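Local coordinates for ferritin like protein (PDB 3HL1), which is of unknown function but belongs to the ferritin-like family and is classed as a metal-binding protein, at residues L151-G154 with M155-R159; L277-L280 with N281-S285. All coordinates share one frame; numbering follows the deposited sequence. Where two conformers were deposited one is given.

Contact 1 of 2, residues L151-G154 with M155-R159; sequences LRVG and MEQLR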
ATOM      1  N   LEU A 151      11.587   3.381  10.763  1.00 32.99           N
ATOM      2  CA  LEU A 151      11.703   4.591   9.946  1.00 32.53           C
ATOM      3  C   LEU A 151      11.769   5.893  10.787  1.00 30.85           C
ATOM      4  O   LEU A 151      12.589   6.744  10.559  1.00 33.49           O
ATOM      5  CB  LEU A 151      10.550   4.648   8.963  1.00 31.83           C
ATOM      6  CG  LEU A 151      10.803   5.580   7.783  1.00 36.45           C
ATOM      7  CD1 LEU A 151      11.781   4.969   6.781  1.00 32.05           C
ATOM      8  CD2 LEU A 151       9.446   5.956   7.107  1.00 30.59           C
ATOM      9  N   ARG A 152      10.925   6.021  11.802  1.00 33.11           N
ATOM     10  CA  ARG A 152      11.012   7.183  12.730  1.00 31.00           C
ATOM     11  C   ARG A 152      12.403   7.383  13.380  1.00 32.35           C
ATOM     12  O   ARG A 152      12.860   8.508  13.550  1.00 31.07           O
ATOM     13  CB  ARG A 152      10.009   7.046  13.877  1.00 34.07           C
ATOM     14  CG  ARG A 152       8.585   7.161  13.486  1.00 40.47           C
ATOM     15  CD  ARG A 152       7.724   7.092  14.771  1.00 42.88           C
ATOM     16  NE  ARG A 152       6.305   7.150  14.446  1.00 45.25           N
ATOM     17  CZ  ARG A 152       5.493   6.100  14.402  1.00 50.79           C
ATOM     18  NH1 ARG A 152       5.940   4.870  14.610  1.00 53.08           N
ATOM     19  NH2 ARG A 152       4.218   6.274  14.099  1.00 42.95           N
ATOM     20  N   VAL A 153      13.098   6.304  13.674  1.00 34.04           N
ATOM     21  CA  VAL A 153      14.447   6.386  14.246  1.00 32.91           C
ATOM     22  C   VAL A 153      15.445   6.965  13.258  1.00 33.11           C
ATOM     23  O   VAL A 153      16.183   7.911  13.599  1.00 33.43           O
ATOM     24  CB  VAL A 153      14.926   5.008  14.827  1.00 34.71           C
ATOM     25  CG1 VAL A 153      16.407   5.045  15.289  1.00 34.88           C
ATOM     26  CG2 VAL A 153      14.026   4.616  15.982  1.00 35.97           C
ATOM     27  N   GLY A 154      15.468   6.437  12.029  1.00 30.36           N
ATOM     28  CA  GLY A 154      16.328   7.014  10.998  1.00 29.53           C
ATOM     29  C   GLY A 154      16.007   8.467  10.721  1.00 27.53           C
ATOM     30  O   GLY A 154      16.912   9.288  10.587  1.00 30.42           O
HETATM   31  N   MSE A 155      14.713   8.761  10.610  1.00 28.37           N
HETATM   32  CA  MSE A 155      14.207  10.096  10.344  1.00 28.04           C
HETATM   33  C   MSE A 155      14.662  11.101  11.415  1.00 26.30           C
HETATM   34  O   MSE A 155      15.048  12.231  11.111  1.00 30.54           O
HETATM   35  CB  MSE A 155      12.673  10.062  10.291  1.00 29.64           C
HETATM   36  CG  MSE A 155      12.130   9.527   8.995  1.00 31.64           C
HETATM   37 SE   MSE A 155      10.191   9.197   9.130  0.75 25.05          SE
HETATM   38  CE  MSE A 155       9.551  11.002   9.433  1.00 35.08           C
ATOM     39  N   GLU A 156      14.619  10.685  12.661  1.00 29.26           N
ATOM     40  CA  GLU A 156      15.069  11.547  13.732  1.00 33.01           C
ATOM     41  C   GLU A 156      16.551  11.819  13.682  1.00 31.23           C
ATOM     42  O   GLU A 156      16.994  12.950  13.831  1.00 33.44           O
ATOM     43  CB  GLU A 156      14.744  10.925  15.077  1.00 32.44           C
ATOM     44  CG  GLU A 156      14.697  11.952  16.183  1.00 41.84           C
ATOM     45  CD  GLU A 156      15.626  11.659  17.269  1.00 59.06           C
ATOM     46  OE1 GLU A 156      16.844  11.657  16.981  1.00 67.51           O
ATOM     47  OE2 GLU A 156      15.142  11.455  18.411  1.00 69.15           O
ATOM     48  N   GLN A 157      17.340  10.773  13.507  1.00 32.85           N
ATOM     49  CA  GLN A 157      18.780  10.909  13.482  1.00 33.23           C
ATOM     50  C   GLN A 157      19.246  11.748  12.338  1.00 33.48           C
ATOM     51  O   GLN A 157      20.237  12.483  12.477  1.00 31.48           O
ATOM     52  CB  GLN A 157      19.458   9.549  13.362  1.00 33.46           C
ATOM     53  CG  GLN A 157      19.263   8.656  14.602  1.00 38.74           C
ATOM     54  CD  GLN A 157      19.951   7.310  14.487  1.00 37.73           C
ATOM     55  OE1 GLN A 157      20.795   7.105  13.624  1.00 48.24           O
ATOM     56  NE2 GLN A 157      19.610   6.394  15.375  1.00 40.38           N
ATOM     57  N   LEU A 158      18.543  11.643  11.200  1.00 29.84           N
ATOM     58  CA  LEU A 158      18.930  12.345   9.995  1.00 28.30           C
ATOM     59  C   LEU A 158      18.082  13.591   9.667  1.00 29.00           C
ATOM     60  O   LEU A 158      18.082  14.065   8.533  1.00 28.15           O
ATOM     61  CB  LEU A 158      18.919  11.338   8.823  1.00 30.27           C
ATOM     62  CG  LEU A 158      19.970  10.215   8.937  1.00 32.33           C
ATOM     63  CD1 LEU A 158      19.631   9.010   8.117  1.00 28.95           C
ATOM     64  CD2 LEU A 158      21.400  10.668   8.626  1.00 30.33           C
ATOM     65  N   ARG A 159      17.394  14.132  10.667  1.00 29.35           N
ATOM     66  CA  ARG A 159      16.554  15.321  10.507  1.00 29.62           C
ATOM     67  C   ARG A 159      17.260  16.603  10.006  1.00 33.36           C
ATOM     68  O   ARG A 159      16.612  17.488   9.451  1.00 31.51           O
ATOM     69  CB  ARG A 159      15.839  15.629  11.795  1.00 33.62           C
ATOM     70  CG  ARG A 159      16.777  16.054  12.958  1.00 30.21           C
ATOM     71  CD  ARG A 159      15.976  16.008  14.252  1.00 35.81           C
ATOM     72  NE  ARG A 159      16.741  16.513  15.374  1.00 36.10           N
ATOM     73  CZ  ARG A 159      17.585  15.807  16.119  1.00 42.34           C
ATOM     74  NH1 ARG A 159      17.816  14.523  15.920  1.00 42.90           N
ATOM     75  NH2 ARG A 159      18.218  16.412  17.108  1.00 51.29           N
TER
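Leu151 and Met155, one helical turn apart, meet on the buried side of helix 144-157, where Leu151 CD2 lies 3.9 Å from the selenium, SE, of Met155, a selenomethionine. The selenium reaches back along the helix because CG of Met155 stands beside its own backbone N (chi1 -78°) and the chain then runs nearly straight to SE before bending. On the way its CG passes 3.2 Å from Leu151 O, the oxygen that accepts the hydrogen bond from Met155 N at 2.9 Å almost head-on. This flank is closed by other helices: Leu151 rests on Leu11, His14 and Phe15 of helix 8-35, and Met155 on Ala195 of helix 188-207. The stretch is the C-terminal end of helix 144-157 in a helical ferritin-like protein, and regular i to i+4 bonding continues to Leu158 N, 2.9 Å from Gly154 O, where Leu158 leaves helical backbone angles. Past that point Arg159 folds back on the last turn. Its NH1 donates to Glu156 O at 2.7 Å, arriving well above the carbonyl plane although the oxygen lies close to the guanidinium plane, and also forms a salt bridge to Glu156 OE1 at 3.2 Å. Arg159 NE pairs with Asp189. Val153 and Gln157 form an intermediate flank, side by side with Val153 CG1 3.5 Å from Gln157 NE2, covered by Leu134 and the N-terminal segment, whose Pro4 O and Trp6 N hold the Gln157 amide. Glu156 is the solvent side: its CB comes near Arg152 O, but its carboxylate leads away from residues 151-154.

Contact 2 of 2, residues L277-L280 with N281-S285; sequences LDIL and NGMFS
The Phe284 ring has the backbone of Leu280 over one face, with Leu280 C 4.3 Å above the plane and displaced toward the rim. On that same side of the ring, out beyond its rim, Leu280 CD2 makes a loose apolar contact with Phe284 CE1 at 4.3 Å. Leu280 O, which accepts the segment's last i to i+4 hydrogen bond, from Phe284 N at 2.8 Å, also sits 3.3 Å from the ring atom CG, because CG turns beside the backbone N (chi1 -74°) and brings the ring back along the helix. The other flat group, the Asn281 amide, lies alongside the carbonyl of Leu277, its CG 3.4 Å from Leu277 O. Both ends of this amide are engaged: OD1 accepts from Leu74 N, while ND2 donates a hydrogen bond to a water 2.8 Å away, which donates in turn to Asp278 OD1 on the solvent side. Ile279 and selenomethionine Met283 point the same way, with Ile279 CG2 3.8 Å from Met283 SE. Such i to i+4 pairs belong to the last turns of helix 261-283 in this helical ferritin-like protein. Ile279 and Met283 pack against Phe293 of helix 292-309, whereas Leu277 and Phe284 meet Leu23 and Ile19 of helix 8-35.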
ATOM      1  N   LEU A 277       1.808   4.500 -13.325  1.00 31.18           N
ATOM      2  CA  LEU A 277       3.081   4.564 -12.584  1.00 32.09           C
ATOM      3  C   LEU A 277       4.060   5.601 -13.199  1.00 32.81           C
ATOM      4  O   LEU A 277       4.696   6.313 -12.438  1.00 30.97           O
ATOM      5  CB  LEU A 277       3.721   3.149 -12.460  1.00 27.71           C
ATOM      6  CG  LEU A 277       2.973   2.036 -11.664  1.00 30.52           C
ATOM      7  CD1 LEU A 277       3.863   0.834 -11.448  1.00 31.85           C
ATOM      8  CD2 LEU A 277       2.339   2.546 -10.361  1.00 28.71           C
ATOM      9  N   ASP A 278       4.178   5.689 -14.522  1.00 34.11           N
ATOM     10  CA  ASP A 278       4.972   6.766 -15.153  1.00 37.39           C
ATOM     11  C   ASP A 278       4.486   8.155 -14.694  1.00 35.43           C
ATOM     12  O   ASP A 278       5.319   9.001 -14.409  1.00 32.59           O
ATOM     13  CB  ASP A 278       4.960   6.769 -16.691  1.00 36.74           C
ATOM     14  CG  ASP A 278       5.685   5.587 -17.298  1.00 47.35           C
ATOM     15  OD1 ASP A 278       6.545   4.924 -16.660  1.00 46.58           O
ATOM     16  OD2 ASP A 278       5.338   5.266 -18.442  1.00 43.59           O
ATOM     17  N   ILE A 279       3.155   8.379 -14.657  1.00 34.30           N
ATOM     18  CA  ILE A 279       2.574   9.655 -14.228  1.00 31.65           C
ATOM     19  C   ILE A 279       3.041   9.884 -12.771  1.00 35.69           C
ATOM     20  O   ILE A 279       3.564  10.958 -12.428  1.00 33.04           O
ATOM     21  CB  ILE A 279       1.022   9.699 -14.362  1.00 32.87           C
ATOM     22  CG1 ILE A 279       0.639   9.871 -15.862  1.00 34.62           C
ATOM     23  CG2 ILE A 279       0.377  10.841 -13.561  1.00 34.96           C
ATOM     24  CD1 ILE A 279      -0.781   9.530 -16.168  1.00 34.91           C
ATOM     25  N   LEU A 280       2.851   8.882 -11.910  1.00 32.46           N
ATOM     26  CA  LEU A 280       3.247   9.035 -10.508  1.00 29.71           C
ATOM     27  C   LEU A 280       4.715   9.281 -10.316  1.00 28.43           C
ATOM     28  O   LEU A 280       5.055  10.069  -9.423  1.00 31.27           O
ATOM     29  CB  LEU A 280       2.739   7.892  -9.608  1.00 35.11           C
ATOM     30  CG  LEU A 280       1.233   7.700  -9.393  1.00 32.91           C
ATOM     31  CD1 LEU A 280       1.023   6.320  -8.722  1.00 36.50           C
ATOM     32  CD2 LEU A 280       0.657   8.829  -8.526  1.00 37.29           C
ATOM     33  N   ASN A 281       5.583   8.609 -11.085  1.00 28.11           N
ATOM     34  CA  ASN A 281       7.015   8.823 -10.983  1.00 29.59           C
ATOM     35  C   ASN A 281       7.391  10.272 -11.219  1.00 32.59           C
ATOM     36  O   ASN A 281       8.239  10.801 -10.531  1.00 33.32           O
ATOM     37  CB  ASN A 281       7.784   7.858 -11.870  1.00 30.60           C
ATOM     38  CG  ASN A 281       7.832   6.479 -11.270  1.00 32.09           C
ATOM     39  OD1 ASN A 281       7.724   6.351 -10.053  1.00 37.71           O
ATOM     40  ND2 ASN A 281       7.904   5.431 -12.101  1.00 30.39           N
ATOM     41  N   GLY A 282       6.741  10.908 -12.185  1.00 31.09           N
ATOM     42  CA  GLY A 282       7.003  12.303 -12.490  1.00 30.69           C
ATOM     43  C   GLY A 282       6.609  13.168 -11.311  1.00 32.08           C
ATOM     44  O   GLY A 282       7.392  14.048 -10.866  1.00 31.69           O
HETATM   45  N   MSE A 283       5.430  12.892 -10.772  1.00 30.03           N
HETATM   46  CA  MSE A 283       4.911  13.599  -9.609  1.00 33.28           C
HETATM   47  C   MSE A 283       5.749  13.416  -8.345  1.00 34.20           C
HETATM   48  O   MSE A 283       5.949  14.360  -7.567  1.00 34.74           O
HETATM   49  CB  MSE A 283       3.467  13.187  -9.335  1.00 29.54           C
HETATM   50  CG  MSE A 283       2.547  13.828 -10.438  1.00 34.01           C
HETATM   51 SE   MSE A 283       0.806  13.002 -10.479  0.75 34.94          SE
HETATM   52  CE  MSE A 283       0.145  13.836  -8.965  1.00 35.03           C
ATOM     53  N   PHE A 284       6.208  12.207  -8.108  1.00 30.83           N
ATOM     54  CA  PHE A 284       7.044  11.940  -6.942  1.00 32.95           C
ATOM     55  C   PHE A 284       8.443  12.543  -7.077  1.00 31.55           C
ATOM     56  O   PHE A 284       9.202  12.480  -6.145  1.00 31.70           O
ATOM     57  CB  PHE A 284       7.198  10.426  -6.767  1.00 36.08           C
ATOM     58  CG  PHE A 284       5.991   9.731  -6.249  1.00 27.94           C
ATOM     59  CD1 PHE A 284       4.794  10.365  -6.041  1.00 37.95           C
ATOM     60  CD2 PHE A 284       6.052   8.374  -6.032  1.00 43.55           C
ATOM     61  CE1 PHE A 284       3.699   9.681  -5.597  1.00 45.99           C
ATOM     62  CE2 PHE A 284       4.955   7.701  -5.563  1.00 48.20           C
ATOM     63  CZ  PHE A 284       3.777   8.359  -5.369  1.00 32.80           C
ATOM     64  N   SER A 285       8.801  13.039  -8.267  1.00 32.38           N
ATOM     65  CA  SER A 285      10.108  13.645  -8.490  0.50 32.38           C
ATOM     66  C   SER A 285       9.963  15.170  -8.649  1.00 33.03           C
ATOM     67  O   SER A 285      10.874  15.844  -9.107  1.00 35.75           O
ATOM     68  CB  SER A 285      10.819  13.007  -9.682  0.50 34.09           C
ATOM     69  OG  SER A 285       9.960  12.951 -10.809  0.50 34.06           O
TER
HETATM   70  O   HOH W   1       8.424   5.736 -14.810  1.00 41.05           O

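Overall arrangement
Contact 1 precedes contact 2 along the chain, and the two illustrate one principle: in both, side chains four residues apart touch in the last turns of a helix. They occupy different helices, 144-157 and 261-283, with centres about 25 Å apart and nearest atoms about 14 Å apart, so they do not touch. Helix 8-35 is a neighbour of both, and Asn66 and Tyr68, at and just past the end of helix 42-67, also reach one contact each. Each helix also has a second helical partner, 188-207 for contact 1 and 292-309 for contact 2. Helix 8-35 thus lies against both helix ends in this strand-free, single-chain ferritin-like protein.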